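Local coordinates for protein member of s1p family of ribosomal proteins (Pyrococcus furiosus, PDB 5YH1) that probably acts as a nucleic-acid-binding exonuclease, with this chain as its manganese-binding DHH domain, at residues 56-61 with 132-137; 156-161 with 179-184; 256-261 with 295-300; 318-323 with 432-437; 394-399 with 428-433. All blocks are in the same frame, centred on the assembly; numbering follows the deposited sequence.

Contact 1 of 5, residues 56-61 with 132-137; sequences RPIILR and LVVIVD. With MN (manganese (II) ion), chain F.
Ile59 and Arg61 bond through their backbones to Leu132, Val134 and Val136, joining two parallel strands 4.7 Å apart at their axes. Ile59 N gives to Leu132 O at 3.0 Å, and Val134 N gives to Ile59 O at 2.8 Å. Leu60 sits between, on the same face as Ile58, Leu132 and Val134. Its CB is 4.0 Å from Val134 O, and its CG is 3.8 Å from that same oxygen. CD2 then reaches forward to meet Val136 CG2 at 4.0 Å, the two side chains crossing at a slant. Leu60 also packs on Leu75 of helix 66-86, which with helix 32-53 covers this face. On the other face, Ile135 CD1 lies 3.9 Å from Arg61 CB, and the far end of Arg61 pairs with Asp115. Just beyond Val136 the chain delivers Asp137, whose OD1 binds manganese at 2.3 Å alongside Asp67, His163 and Asp229. A metal-binding aspartate just after the C-terminal end of a parallel strand is consistent with the DHH-family active site.

Contact 2 of 5, residues 156-161 with 179-184; sequences VKIVVI and EYVDVH
Val159 and Val160 pair in parallel register with Val183 and His184, and Val160 N donates an almost straight bond (177°) to Val183 O at 2.9 Å. Ahead of this pairing the contact between the two segments is less regular. Ile158 O takes a bond from Asp182 N at 3.0 Å and a weak one from Val183 N. Asp182 turns its carboxylate back along the neighbouring strand, with CG anti to its own carbonyl carbon (chi1 -63°). OD2 thereby accepts from Ile158 N at 3.0 Å. The N-H meets the anti side of that oxygen, 30° out of the carboxylate plane. OD2 also forms a salt bridge with Lys152, and CB of Lys157 rests against it.

Apolar groups fill the two faces. Val181 CG1 wedges between two methyls, 3.7 Å from Ile158 CG2 and 3.7 Å from Val160 CG2. Tyr148 of helix 145-152 covers these residues. On the other face, Val159 and Val183 lie side by side and point the same way, CG2 to CG1 at 3.7 Å. Back on the face of Val160, its CG1 meets His184 CD2 at 3.6 Å, approaching the ring obliquely, while His184 ND1 bonds to Asp178. A side-chain oxygen thus stands in for a backbone acceptor at Ile158. That oxygen serves both an amide and a lysine, so a negative charge on Asp182 is probably favoured here.

Contact 3 of 5, residues 256-261 with 295-300; sequences IAEVID and GIYPEV
Val259 fits against Ile296 and Tyr297 where helices 250-267 and 286-311 cross almost at a right angle, 80° between the short segments. This is plain helix-to-helix packing without a hydrogen bond between the segments. The two methyls of Val259 divide most of the work. CG1, anti to the backbone N (chi1 168°), meets Ile296 CG2 at 3.9 Å, the two side chains crossing squarely. CG2, also near Ile296 CG2, touches Tyr297 CB at 3.9 Å, at the ring's edge. A glycine in place of Val259 would probably open a gap between the helices and take from Ile296 and Tyr297 CB the methyls they pack on. Beside Val259, Val300 lays CG1 against the backbone O of Glu258 at 4.2 Å.

Further out, Ile279 of helix 276-279 also packs on Val259. The carboxylate of Glu258 leads elsewhere, bonding to Gln304 and pairing with Lys345. Helix 286-311 also meets the second subunit: Ile296 packs on Arg150 of that subunit, and Glu299 forms a salt bridge with the same arginine. Glu258 itself meets the tyrosine through aliphatic carbon, its CB lying 4.1 Å from Tyr297 CE1, near the plane of the ring.

Contact 4 of 5, residues 318-323 with 432-437; sequences VVLPNG and KEVLKL
Asn322 points its amide at the backbone oxygens of Val434 and Leu437 and uses both N-H groups of ND2 there. One goes to Val434 O at 3.2 Å, the donor in that carbonyl's plane and on a lone pair, with the oxygen close to the asparagine's amide plane. The other goes to Leu437 O at 3.1 Å, a straighter bond (163°), but here the donor is tilted 35° from the carbonyl plane. CG lies between the backbone N and carbonyl carbon (chi1 57°), which turns the amide toward the helix. OD1 faces back to its own chain and accepts from Ile324 N, so both ends of the amide are held. Val434 O also accepts from Leu437 N.

Below the amide, four apolar side chains pack. Leu320 and Val434 cross at about a right angle, with Leu320 CD1 3.7 Å from Val434 CG1. Leu435 crosses Leu320 at about a right angle and Pro321 at a slant, its CD2 3.7 Å from Pro321 CD and 4.1 Å from Leu320 CD2. Within 432-437, Lys436 NZ forms a salt bridge with Glu433 OE1 at 3.1 Å, on the syn side of the carboxylate but well out of its plane. The turn is type I, from Leu320 to Gly323, in the beta-hairpin of strands 316-319 and 325-330, and its asparagine side chain ties the hairpin to the last part of helix 423-435.

Contact 5 of 5, residues 394-399 with 428-433; sequences KILAEK and EAFAKE
Leu396 drives its forked end between Ala429 and Phe430, where helices 389-399 and 423-435 cross next to the mixed sheet of the C-terminal part. The segments make an angle of 131°. Leu396 CG is anti to the carbonyl carbon (chi1 -66°), and the next torsion is extended. Its two methyls then split the work. CD2 presses on Ala429 CB at 3.4 Å, tighter than ordinary van der Waals contact. CD1 meets the edge of the Phe430 ring, 4.0 Å from CD1 of that residue. Phe430 also packs on Phe326 of strand 325-330, so this ring is one link between the helix pair and the sheet.

On the outer side, Glu433 bends at chi2 (-54°) and folds its carboxylate over Ile395, whose CG2 is 3.8 Å from Glu433 CD. Lys399 comes from the opposite direction. Lys436 is the stronger partner of this carboxylate. With an alanine in place of Glu433, Lys399 and Lys436 would probably lose their shared carboxylate and Ile395 the group that lies over its methyls. The link across the helices is a long, weak salt bridge, Lys399 NZ to Glu433 OE1 at 3.5 Å.

How the contacts relate
Contacts 1 and 2 belong to one parallel sheet, their centres about 10 Å apart. Strands 132-136 and 158-161 are neighbours in it, and Val133 O lies 2.8 Å from Val159 N, a probable hydrogen bond. Contact 1 ends on a manganese ligand, while the side chain of Val160 in contact 2 is about 12 Å from the metal. Contact 3 sits in the helical region, its nearest atoms about 9 Å from contact 1, with the side chain of Glu258 about 12 Å from that of Asp229. Contacts 4 and 5 share helix 423-435 and lie about 13 Å apart between centres. They are remote from the metal site, with the centre of contact 4 about 45 Å from that of contact 1.

Contact 1 of 5, residues 56-61 with 132-137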
# COMPACT_ATOMS: atom_id res chain seq x y z
N ARG A 56 -27.90 -13.86 -2.69
CA ARG A 56 -26.82 -13.40 -3.56
C ARG A 56 -26.03 -12.31 -2.84
O ARG A 56 -26.63 -11.43 -2.22
CB ARG A 56 -27.41 -12.85 -4.85
CG ARG A 56 -26.36 -12.34 -5.84
CD ARG A 56 -27.00 -11.73 -7.07
NE ARG A 56 -27.88 -12.68 -7.76
CZ ARG A 56 -27.51 -13.51 -8.74
NH1 ARG A 56 -26.26 -13.55 -9.20
NH2 ARG A 56 -28.41 -14.32 -9.28
N PRO A 57 -24.69 -12.34 -2.93
CA PRO A 57 -23.92 -11.28 -2.30
C PRO A 57 -24.10 -9.93 -2.99
O PRO A 57 -24.50 -9.87 -4.15
CB PRO A 57 -22.46 -11.74 -2.41
CG PRO A 57 -22.44 -12.84 -3.40
CD PRO A 57 -23.83 -13.38 -3.53
N ILE A 58 -23.81 -8.87 -2.24
CA ILE A 58 -23.87 -7.52 -2.74
C ILE A 58 -22.54 -6.83 -2.46
O ILE A 58 -22.01 -6.92 -1.35
CB ILE A 58 -25.01 -6.74 -2.06
CG1 ILE A 58 -26.36 -7.34 -2.46
CG2 ILE A 58 -24.95 -5.25 -2.39
CD1 ILE A 58 -27.53 -6.74 -1.71
N ILE A 59 -21.99 -6.17 -3.47
CA ILE A 59 -20.87 -5.25 -3.29
C ILE A 59 -21.40 -3.84 -3.48
O ILE A 59 -21.96 -3.52 -4.53
CB ILE A 59 -19.77 -5.43 -4.34
CG1 ILE A 59 -19.30 -6.86 -4.41
CG2 ILE A 59 -18.59 -4.52 -4.02
CD1 ILE A 59 -18.36 -7.07 -5.58
N LEU A 60 -21.19 -3.01 -2.47
CA LEU A 60 -21.54 -1.59 -2.55
C LEU A 60 -20.27 -0.75 -2.56
O LEU A 60 -19.52 -0.71 -1.59
CB LEU A 60 -22.46 -1.20 -1.39
CG LEU A 60 -23.23 0.11 -1.54
CD1 LEU A 60 -24.39 0.17 -0.58
CD2 LEU A 60 -22.33 1.32 -1.34
N ARG A 61 -20.02 -0.09 -3.69
CA ARG A 61 -18.92 0.86 -3.85
C ARG A 61 -19.46 2.27 -3.73
O ARG A 61 -20.49 2.58 -4.34
CB ARG A 61 -18.30 0.72 -5.24
CG ARG A 61 -17.36 -0.45 -5.40
CD ARG A 61 -15.93 0.01 -5.22
NE ARG A 61 -15.01 -1.11 -5.11
CZ ARG A 61 -13.84 -1.05 -4.50
NH1 ARG A 61 -13.42 0.08 -3.95
NH2 ARG A 61 -13.07 -2.12 -4.45
N LEU A 132 -24.58 -8.75 -6.94
CA LEU A 132 -25.14 -7.51 -7.46
C LEU A 132 -24.17 -6.42 -7.03
O LEU A 132 -23.77 -6.35 -5.86
CB LEU A 132 -26.52 -7.25 -6.85
CG LEU A 132 -27.22 -5.93 -7.20
CD1 LEU A 132 -27.63 -5.94 -8.66
CD2 LEU A 132 -28.42 -5.70 -6.30
N VAL A 133 -23.78 -5.58 -7.98
CA VAL A 133 -22.91 -4.45 -7.73
C VAL A 133 -23.73 -3.15 -7.69
O VAL A 133 -24.47 -2.84 -8.65
CB VAL A 133 -21.81 -4.36 -8.80
CG1 VAL A 133 -20.96 -3.11 -8.61
CG2 VAL A 133 -20.92 -5.60 -8.75
N VAL A 134 -23.60 -2.42 -6.58
CA VAL A 134 -24.27 -1.13 -6.39
C VAL A 134 -23.20 -0.06 -6.22
O VAL A 134 -22.40 -0.15 -5.28
CB VAL A 134 -25.18 -1.13 -5.13
CG1 VAL A 134 -25.91 0.20 -5.00
CG2 VAL A 134 -26.17 -2.29 -5.17
N ILE A 135 -23.18 0.91 -7.13
CA ILE A 135 -22.20 1.99 -7.10
C ILE A 135 -22.93 3.28 -6.74
O ILE A 135 -23.97 3.57 -7.33
CB ILE A 135 -21.54 2.25 -8.46
CG1 ILE A 135 -21.26 0.95 -9.21
CG2 ILE A 135 -20.26 3.08 -8.27
CD1 ILE A 135 -20.19 0.09 -8.57
N VAL A 136 -22.36 4.05 -5.81
CA VAL A 136 -23.07 5.17 -5.19
C VAL A 136 -22.15 6.38 -5.09
O VAL A 136 -21.00 6.27 -4.65
CB VAL A 136 -23.55 4.78 -3.79
CG1 VAL A 136 -24.29 5.94 -3.12
CG2 VAL A 136 -24.43 3.54 -3.86
N ASP A 137 -22.68 7.53 -5.50
CA ASP A 137 -21.92 8.79 -5.60
C ASP A 137 -20.77 8.74 -6.62
O ASP A 137 -19.97 9.67 -6.74
CB ASP A 137 -21.42 9.26 -4.23
CG ASP A 137 -21.05 10.73 -4.21
OD1 ASP A 137 -21.82 11.55 -4.79
OD2 ASP A 137 -19.99 11.07 -3.65
MN MN F . -21.85 13.64 -3.81
O HOH W 1 -19.99 13.40 -2.74
O HOH W 2 -20.50 14.86 -5.09

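Contact 2 of 5, residues 156-161 with 179-184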
# COMPACT_ATOMS: atom_id res chain seq x y z
N VAL A 156 -22.54 -9.67 -14.62
CA VAL A 156 -22.88 -9.02 -13.36
C VAL A 156 -23.93 -7.92 -13.58
O VAL A 156 -23.85 -7.17 -14.54
CB VAL A 156 -21.61 -8.44 -12.68
CG1 VAL A 156 -21.95 -7.41 -11.61
CG2 VAL A 156 -20.78 -9.58 -12.08
N LYS A 157 -24.91 -7.86 -12.69
CA LYS A 157 -25.91 -6.78 -12.73
C LYS A 157 -25.46 -5.62 -11.86
O LYS A 157 -24.78 -5.81 -10.85
CB LYS A 157 -27.28 -7.30 -12.31
CG LYS A 157 -27.81 -8.30 -13.32
CD LYS A 157 -29.20 -8.77 -12.96
CE LYS A 157 -29.77 -9.64 -14.07
NZ LYS A 157 -31.11 -10.16 -13.67
N ILE A 158 -25.81 -4.42 -12.30
CA ILE A 158 -25.21 -3.20 -11.79
C ILE A 158 -26.30 -2.16 -11.53
O ILE A 158 -27.09 -1.84 -12.42
CB ILE A 158 -24.18 -2.62 -12.80
CG1 ILE A 158 -23.08 -3.65 -13.12
CG2 ILE A 158 -23.55 -1.36 -12.25
CD1 ILE A 158 -22.24 -3.29 -14.33
N VAL A 159 -26.33 -1.66 -10.30
CA VAL A 159 -27.18 -0.53 -9.91
C VAL A 159 -26.29 0.70 -9.67
O VAL A 159 -25.29 0.62 -8.96
CB VAL A 159 -27.97 -0.85 -8.63
CG1 VAL A 159 -28.73 0.37 -8.11
CG2 VAL A 159 -28.91 -2.02 -8.87
N VAL A 160 -26.66 1.83 -10.28
CA VAL A 160 -25.98 3.09 -10.04
C VAL A 160 -26.91 4.12 -9.41
O VAL A 160 -28.02 4.36 -9.93
CB VAL A 160 -25.42 3.69 -11.34
CG1 VAL A 160 -24.67 4.98 -11.02
CG2 VAL A 160 -24.52 2.69 -12.07
N ILE A 161 -26.46 4.71 -8.30
CA ILE A 161 -27.15 5.82 -7.63
C ILE A 161 -26.15 6.98 -7.52
O ILE A 161 -25.25 6.97 -6.67
CB ILE A 161 -27.63 5.41 -6.22
CG1 ILE A 161 -28.58 4.22 -6.30
CG2 ILE A 161 -28.33 6.59 -5.54
CD1 ILE A 161 -28.83 3.54 -4.97
N GLU A 179 -26.28 2.24 -21.15
CA GLU A 179 -26.25 0.96 -21.88
C GLU A 179 -25.45 -0.12 -21.16
O GLU A 179 -25.61 -1.30 -21.47
CB GLU A 179 -25.69 1.16 -23.29
CG GLU A 179 -26.56 2.04 -24.17
CD GLU A 179 -25.89 2.44 -25.47
OE1 GLU A 179 -24.68 2.77 -25.47
OE2 GLU A 179 -26.59 2.42 -26.51
N TYR A 180 -24.61 0.26 -20.21
CA TYR A 180 -23.76 -0.70 -19.51
C TYR A 180 -24.23 -1.04 -18.10
O TYR A 180 -23.62 -1.86 -17.44
CB TYR A 180 -22.32 -0.19 -19.46
CG TYR A 180 -21.73 0.03 -20.82
CD1 TYR A 180 -21.05 -0.98 -21.48
CD2 TYR A 180 -21.88 1.25 -21.47
CE1 TYR A 180 -20.51 -0.78 -22.75
CE2 TYR A 180 -21.35 1.46 -22.73
CZ TYR A 180 -20.67 0.44 -23.36
OH TYR A 180 -20.14 0.67 -24.60
N VAL A 181 -25.31 -0.40 -17.64
CA VAL A 181 -25.85 -0.68 -16.30
C VAL A 181 -27.35 -0.96 -16.37
O VAL A 181 -28.03 -0.52 -17.29
CB VAL A 181 -25.57 0.47 -15.31
CG1 VAL A 181 -24.07 0.74 -15.22
CG2 VAL A 181 -26.32 1.74 -15.68
N ASP A 182 -27.86 -1.66 -15.36
CA ASP A 182 -29.23 -2.15 -15.35
C ASP A 182 -30.25 -1.15 -14.81
O ASP A 182 -31.40 -1.14 -15.25
CB ASP A 182 -29.29 -3.46 -14.55
CG ASP A 182 -28.45 -4.56 -15.20
OD1 ASP A 182 -29.03 -5.30 -16.01
OD2 ASP A 182 -27.22 -4.65 -14.95
N VAL A 183 -29.86 -0.34 -13.84
CA VAL A 183 -30.67 0.80 -13.44
C VAL A 183 -29.77 1.92 -12.94
O VAL A 183 -28.83 1.69 -12.16
CB VAL A 183 -31.74 0.44 -12.38
CG1 VAL A 183 -31.10 0.01 -11.08
CG2 VAL A 183 -32.68 1.62 -12.15
N HIS A 184 -30.05 3.13 -13.43
CA HIS A 184 -29.28 4.31 -13.10
C HIS A 184 -30.22 5.36 -12.49
O HIS A 184 -31.07 5.91 -13.18
CB HIS A 184 -28.59 4.81 -14.36
CG HIS A 184 -27.61 5.92 -14.12
ND1 HIS A 184 -26.93 6.53 -15.15
CD2 HIS A 184 -27.24 6.56 -12.99
CE1 HIS A 184 -26.15 7.48 -14.66
NE2 HIS A 184 -26.33 7.52 -13.35

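Contact 3 of 5, residues 256-261 with 295-300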
# COMPACT_ATOMS: atom_id res chain seq x y z
N ILE A 256 -19.90 17.39 11.89
CA ILE A 256 -19.99 15.98 11.49
C ILE A 256 -19.37 15.76 10.11
O ILE A 256 -18.55 14.84 9.93
CB ILE A 256 -21.44 15.46 11.53
CG1 ILE A 256 -21.89 15.31 12.98
CG2 ILE A 256 -21.56 14.11 10.82
CD1 ILE A 256 -23.38 15.07 13.16
N ALA A 257 -19.72 16.59 9.13
CA ALA A 257 -19.15 16.46 7.80
C ALA A 257 -17.63 16.62 7.81
O ALA A 257 -16.91 15.86 7.14
CB ALA A 257 -19.77 17.45 6.83
N GLU A 258 -17.14 17.61 8.55
CA GLU A 258 -15.69 17.87 8.62
C GLU A 258 -14.97 16.71 9.30
O GLU A 258 -13.87 16.34 8.89
CB GLU A 258 -15.38 19.18 9.34
CG GLU A 258 -15.82 20.43 8.57
CD GLU A 258 -14.92 20.79 7.39
OE1 GLU A 258 -13.88 20.14 7.16
OE2 GLU A 258 -15.25 21.76 6.69
N VAL A 259 -15.60 16.14 10.33
CA VAL A 259 -15.04 14.98 11.01
C VAL A 259 -14.95 13.77 10.08
O VAL A 259 -13.93 13.09 10.04
CB VAL A 259 -15.83 14.63 12.28
CG1 VAL A 259 -15.43 13.27 12.82
CG2 VAL A 259 -15.60 15.69 13.35
N ILE A 260 -16.01 13.50 9.32
CA ILE A 260 -16.01 12.36 8.39
C ILE A 260 -14.89 12.47 7.36
O ILE A 260 -14.13 11.51 7.15
CB ILE A 260 -17.36 12.18 7.68
CG1 ILE A 260 -18.42 11.72 8.69
CG2 ILE A 260 -17.24 11.16 6.56
CD1 ILE A 260 -19.85 11.87 8.21
N ASP A 261 -14.78 13.63 6.73
CA ASP A 261 -13.77 13.85 5.68
C ASP A 261 -12.34 13.77 6.24
O ASP A 261 -11.42 13.35 5.53
CB ASP A 261 -13.98 15.20 4.97
CG ASP A 261 -15.28 15.25 4.16
OD1 ASP A 261 -15.81 14.20 3.74
OD2 ASP A 261 -15.78 16.37 3.92
N GLY A 295 -14.42 15.22 20.48
CA GLY A 295 -12.99 14.94 20.56
C GLY A 295 -12.24 15.31 19.29
O GLY A 295 -11.14 15.87 19.34
N ILE A 296 -12.84 15.02 18.13
CA ILE A 296 -12.14 15.12 16.85
C ILE A 296 -12.26 16.52 16.24
O ILE A 296 -11.28 17.05 15.72
CB ILE A 296 -12.61 14.03 15.86
CG1 ILE A 296 -12.29 12.64 16.41
CG2 ILE A 296 -11.98 14.22 14.48
CD1 ILE A 296 -13.03 11.50 15.74
N TYR A 297 -13.45 17.11 16.28
CA TYR A 297 -13.67 18.37 15.55
C TYR A 297 -12.69 19.50 15.90
O TYR A 297 -12.18 20.16 15.00
CB TYR A 297 -15.13 18.86 15.64
CG TYR A 297 -15.26 20.15 14.88
CD1 TYR A 297 -15.33 20.15 13.49
CD2 TYR A 297 -15.20 21.38 15.54
CE1 TYR A 297 -15.38 21.34 12.78
CE2 TYR A 297 -15.26 22.57 14.84
CZ TYR A 297 -15.36 22.55 13.47
OH TYR A 297 -15.42 23.74 12.79
N PRO A 298 -12.41 19.75 17.20
CA PRO A 298 -11.42 20.80 17.55
C PRO A 298 -10.05 20.59 16.90
O PRO A 298 -9.41 21.52 16.44
CB PRO A 298 -11.32 20.70 19.08
CG PRO A 298 -12.63 20.11 19.51
CD PRO A 298 -13.00 19.14 18.41
N GLU A 299 -9.63 19.34 16.87
CA GLU A 299 -8.38 18.94 16.23
C GLU A 299 -8.43 19.25 14.74
O GLU A 299 -7.48 19.81 14.19
CB GLU A 299 -8.19 17.45 16.53
CG GLU A 299 -7.19 16.65 15.73
CD GLU A 299 -7.23 15.18 16.13
OE1 GLU A 299 -7.57 14.87 17.31
OE2 GLU A 299 -6.94 14.33 15.26
N VAL A 300 -9.55 18.95 14.09
CA VAL A 300 -9.73 19.25 12.67
C VAL A 300 -9.70 20.75 12.42
O VAL A 300 -9.04 21.23 11.49
CB VAL A 300 -11.05 18.68 12.13
CG1 VAL A 300 -11.24 19.05 10.66
CG2 VAL A 300 -11.08 17.17 12.30

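Contact 4 of 5, residues 318-323 with 432-437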
# COMPACT_ATOMS: atom_id res chain seq x y z
N VAL A 318 -5.42 38.75 -7.46
CA VAL A 318 -5.53 39.95 -8.27
C VAL A 318 -6.95 40.11 -8.81
O VAL A 318 -7.60 39.13 -9.18
CB VAL A 318 -4.51 39.97 -9.44
CG1 VAL A 318 -3.10 39.91 -8.90
CG2 VAL A 318 -4.74 38.81 -10.41
N VAL A 319 -7.41 41.35 -8.84
CA VAL A 319 -8.68 41.67 -9.48
C VAL A 319 -8.36 42.02 -10.93
O VAL A 319 -7.62 42.95 -11.21
CB VAL A 319 -9.40 42.84 -8.79
CG1 VAL A 319 -10.72 43.14 -9.51
CG2 VAL A 319 -9.65 42.51 -7.32
N LEU A 320 -8.93 41.26 -11.84
CA LEU A 320 -8.67 41.43 -13.26
C LEU A 320 -9.54 42.57 -13.79
O LEU A 320 -10.53 42.93 -13.15
CB LEU A 320 -8.99 40.13 -14.00
CG LEU A 320 -8.32 38.85 -13.47
CD1 LEU A 320 -8.77 37.63 -14.26
CD2 LEU A 320 -6.81 38.98 -13.52
N PRO A 321 -9.18 43.13 -14.97
CA PRO A 321 -9.97 44.22 -15.57
C PRO A 321 -11.47 43.96 -15.65
O PRO A 321 -12.27 44.87 -15.46
CB PRO A 321 -9.37 44.33 -16.98
CG PRO A 321 -7.93 43.94 -16.78
CD PRO A 321 -7.98 42.82 -15.77
N ASN A 322 -11.86 42.71 -15.91
CA ASN A 322 -13.28 42.38 -16.00
C ASN A 322 -14.01 42.26 -14.65
O ASN A 322 -15.22 42.03 -14.60
CB ASN A 322 -13.50 41.12 -16.84
CG ASN A 322 -12.73 39.91 -16.31
OD1 ASN A 322 -12.19 39.92 -15.20
ND2 ASN A 322 -12.68 38.85 -17.12
N GLY A 323 -13.27 42.41 -13.55
CA GLY A 323 -13.84 42.34 -12.22
C GLY A 323 -13.64 41.02 -11.49
O GLY A 323 -13.99 40.91 -10.31
N LYS A 432 -5.29 33.46 -19.44
CA LYS A 432 -5.73 34.29 -20.56
C LYS A 432 -7.20 34.04 -20.85
O LYS A 432 -7.93 34.97 -21.17
CB LYS A 432 -4.90 34.04 -21.83
N GLU A 433 -7.63 32.79 -20.74
CA GLU A 433 -9.04 32.46 -20.93
C GLU A 433 -9.93 33.13 -19.87
O GLU A 433 -11.08 33.49 -20.17
CB GLU A 433 -9.26 30.95 -20.91
CG GLU A 433 -8.66 30.22 -22.10
CD GLU A 433 -9.11 30.79 -23.44
OE1 GLU A 433 -8.24 31.17 -24.25
OE2 GLU A 433 -10.34 30.87 -23.68
N VAL A 434 -9.42 33.27 -18.65
CA VAL A 434 -10.16 33.91 -17.57
C VAL A 434 -10.22 35.42 -17.80
O VAL A 434 -11.29 36.00 -17.67
CB VAL A 434 -9.56 33.58 -16.18
CG1 VAL A 434 -10.26 34.37 -15.08
CG2 VAL A 434 -9.69 32.08 -15.89
N LEU A 435 -9.09 36.03 -18.15
CA LEU A 435 -9.05 37.45 -18.55
C LEU A 435 -10.06 37.81 -19.64
O LEU A 435 -10.65 38.88 -19.60
CB LEU A 435 -7.66 37.85 -19.07
CG LEU A 435 -6.64 38.30 -18.02
CD1 LEU A 435 -5.23 38.17 -18.59
CD2 LEU A 435 -6.92 39.73 -17.59
N LYS A 436 -10.25 36.91 -20.60
CA LYS A 436 -11.11 37.16 -21.76
C LYS A 436 -12.60 36.97 -21.48
O LYS A 436 -13.43 37.29 -22.33
CB LYS A 436 -10.70 36.24 -22.92
CG LYS A 436 -9.37 36.62 -23.55
CD LYS A 436 -8.73 35.47 -24.32
CE LYS A 436 -9.67 34.82 -25.32
NZ LYS A 436 -9.04 33.62 -25.93
N LEU A 437 -12.95 36.43 -20.31
CA LEU A 437 -14.36 36.23 -19.98
C LEU A 437 -15.07 37.59 -19.95
O LEU A 437 -14.48 38.60 -19.58
CB LEU A 437 -14.52 35.53 -18.63
CG LEU A 437 -13.98 34.10 -18.51
CD1 LEU A 437 -14.02 33.64 -17.06
CD2 LEU A 437 -14.74 33.14 -19.40

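Contact 5 of 5, residues 394-399 with 428-433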
# COMPACT_ATOMS: atom_id res chain seq x y z
N LYS A 394 -11.20 22.02 -22.83
CA LYS A 394 -11.22 21.69 -24.26
C LYS A 394 -10.42 22.73 -25.05
O LYS A 394 -9.61 22.36 -25.91
CB LYS A 394 -12.66 21.62 -24.79
CG LYS A 394 -13.48 20.47 -24.22
N ILE A 395 -10.62 24.01 -24.75
CA ILE A 395 -9.85 25.06 -25.41
C ILE A 395 -8.34 24.84 -25.18
O ILE A 395 -7.55 24.91 -26.13
CB ILE A 395 -10.28 26.48 -24.96
CG1 ILE A 395 -11.66 26.83 -25.54
CG2 ILE A 395 -9.27 27.53 -25.40
CD1 ILE A 395 -12.28 28.07 -24.94
N LEU A 396 -7.94 24.58 -23.94
CA LEU A 396 -6.52 24.43 -23.63
C LEU A 396 -5.90 23.24 -24.38
O LEU A 396 -4.81 23.35 -24.92
CB LEU A 396 -6.29 24.31 -22.11
CG LEU A 396 -6.62 25.56 -21.27
CD1 LEU A 396 -6.44 25.28 -19.79
CD2 LEU A 396 -5.79 26.77 -21.67
N ALA A 397 -6.62 22.12 -24.42
CA ALA A 397 -6.16 20.91 -25.12
C ALA A 397 -5.92 21.17 -26.60
O ALA A 397 -4.93 20.69 -27.16
CB ALA A 397 -7.16 19.78 -24.93
N GLU A 398 -6.81 21.94 -27.23
CA GLU A 398 -6.69 22.28 -28.64
C GLU A 398 -5.54 23.26 -28.90
O GLU A 398 -4.84 23.12 -29.90
CB GLU A 398 -8.01 22.85 -29.18
CG GLU A 398 -7.91 23.46 -30.59
CD GLU A 398 -9.26 23.92 -31.14
OE1 GLU A 398 -9.27 24.88 -31.94
OE2 GLU A 398 -10.31 23.32 -30.78
N LYS A 399 -5.35 24.24 -28.02
CA LYS A 399 -4.24 25.20 -28.17
C LYS A 399 -2.88 24.59 -27.86
O LYS A 399 -1.87 25.11 -28.31
CB LYS A 399 -4.41 26.40 -27.23
CG LYS A 399 -5.48 27.39 -27.62
CD LYS A 399 -5.26 28.72 -26.90
CE LYS A 399 -6.04 29.86 -27.57
NZ LYS A 399 -7.51 29.71 -27.35
N GLU A 428 -0.61 29.80 -17.89
CA GLU A 428 -0.71 31.10 -18.54
C GLU A 428 -1.86 31.13 -19.56
O GLU A 428 -2.55 32.13 -19.67
CB GLU A 428 0.61 31.50 -19.18
CG GLU A 428 1.64 31.93 -18.15
CD GLU A 428 2.96 32.37 -18.76
OE1 GLU A 428 3.13 32.23 -19.99
OE2 GLU A 428 3.82 32.86 -17.99
N ALA A 429 -2.06 30.03 -20.28
CA ALA A 429 -3.19 29.95 -21.21
C ALA A 429 -4.51 29.89 -20.45
O ALA A 429 -5.52 30.44 -20.90
CB ALA A 429 -3.06 28.75 -22.13
N PHE A 430 -4.52 29.21 -19.31
CA PHE A 430 -5.70 29.20 -18.46
C PHE A 430 -6.03 30.63 -18.00
O PHE A 430 -7.18 31.04 -18.04
CB PHE A 430 -5.51 28.30 -17.25
CG PHE A 430 -6.71 28.25 -16.35
CD1 PHE A 430 -7.73 27.35 -16.58
CD2 PHE A 430 -6.82 29.12 -15.27
CE1 PHE A 430 -8.85 27.32 -15.76
CE2 PHE A 430 -7.93 29.08 -14.45
CZ PHE A 430 -8.94 28.19 -14.69
N ALA A 431 -5.01 31.37 -17.59
CA ALA A 431 -5.22 32.73 -17.09
C ALA A 431 -5.74 33.67 -18.20
O ALA A 431 -6.55 34.55 -17.93
CB ALA A 431 -3.94 33.27 -16.48
N LYS A 432 -5.29 33.46 -19.44
CA LYS A 432 -5.73 34.29 -20.56
C LYS A 432 -7.20 34.04 -20.85
O LYS A 432 -7.93 34.97 -21.17
CB LYS A 432 -4.90 34.04 -21.83
N GLU A 433 -7.63 32.79 -20.74
CA GLU A 433 -9.04 32.46 -20.93
C GLU A 433 -9.93 33.13 -19.87
O GLU A 433 -11.08 33.49 -20.17
CB GLU A 433 -9.26 30.95 -20.91
CG GLU A 433 -8.66 30.22 -22.10
CD GLU A 433 -9.11 30.79 -23.44
OE1 GLU A 433 -8.24 31.17 -24.25
OE2 GLU A 433 -10.34 30.87 -23.68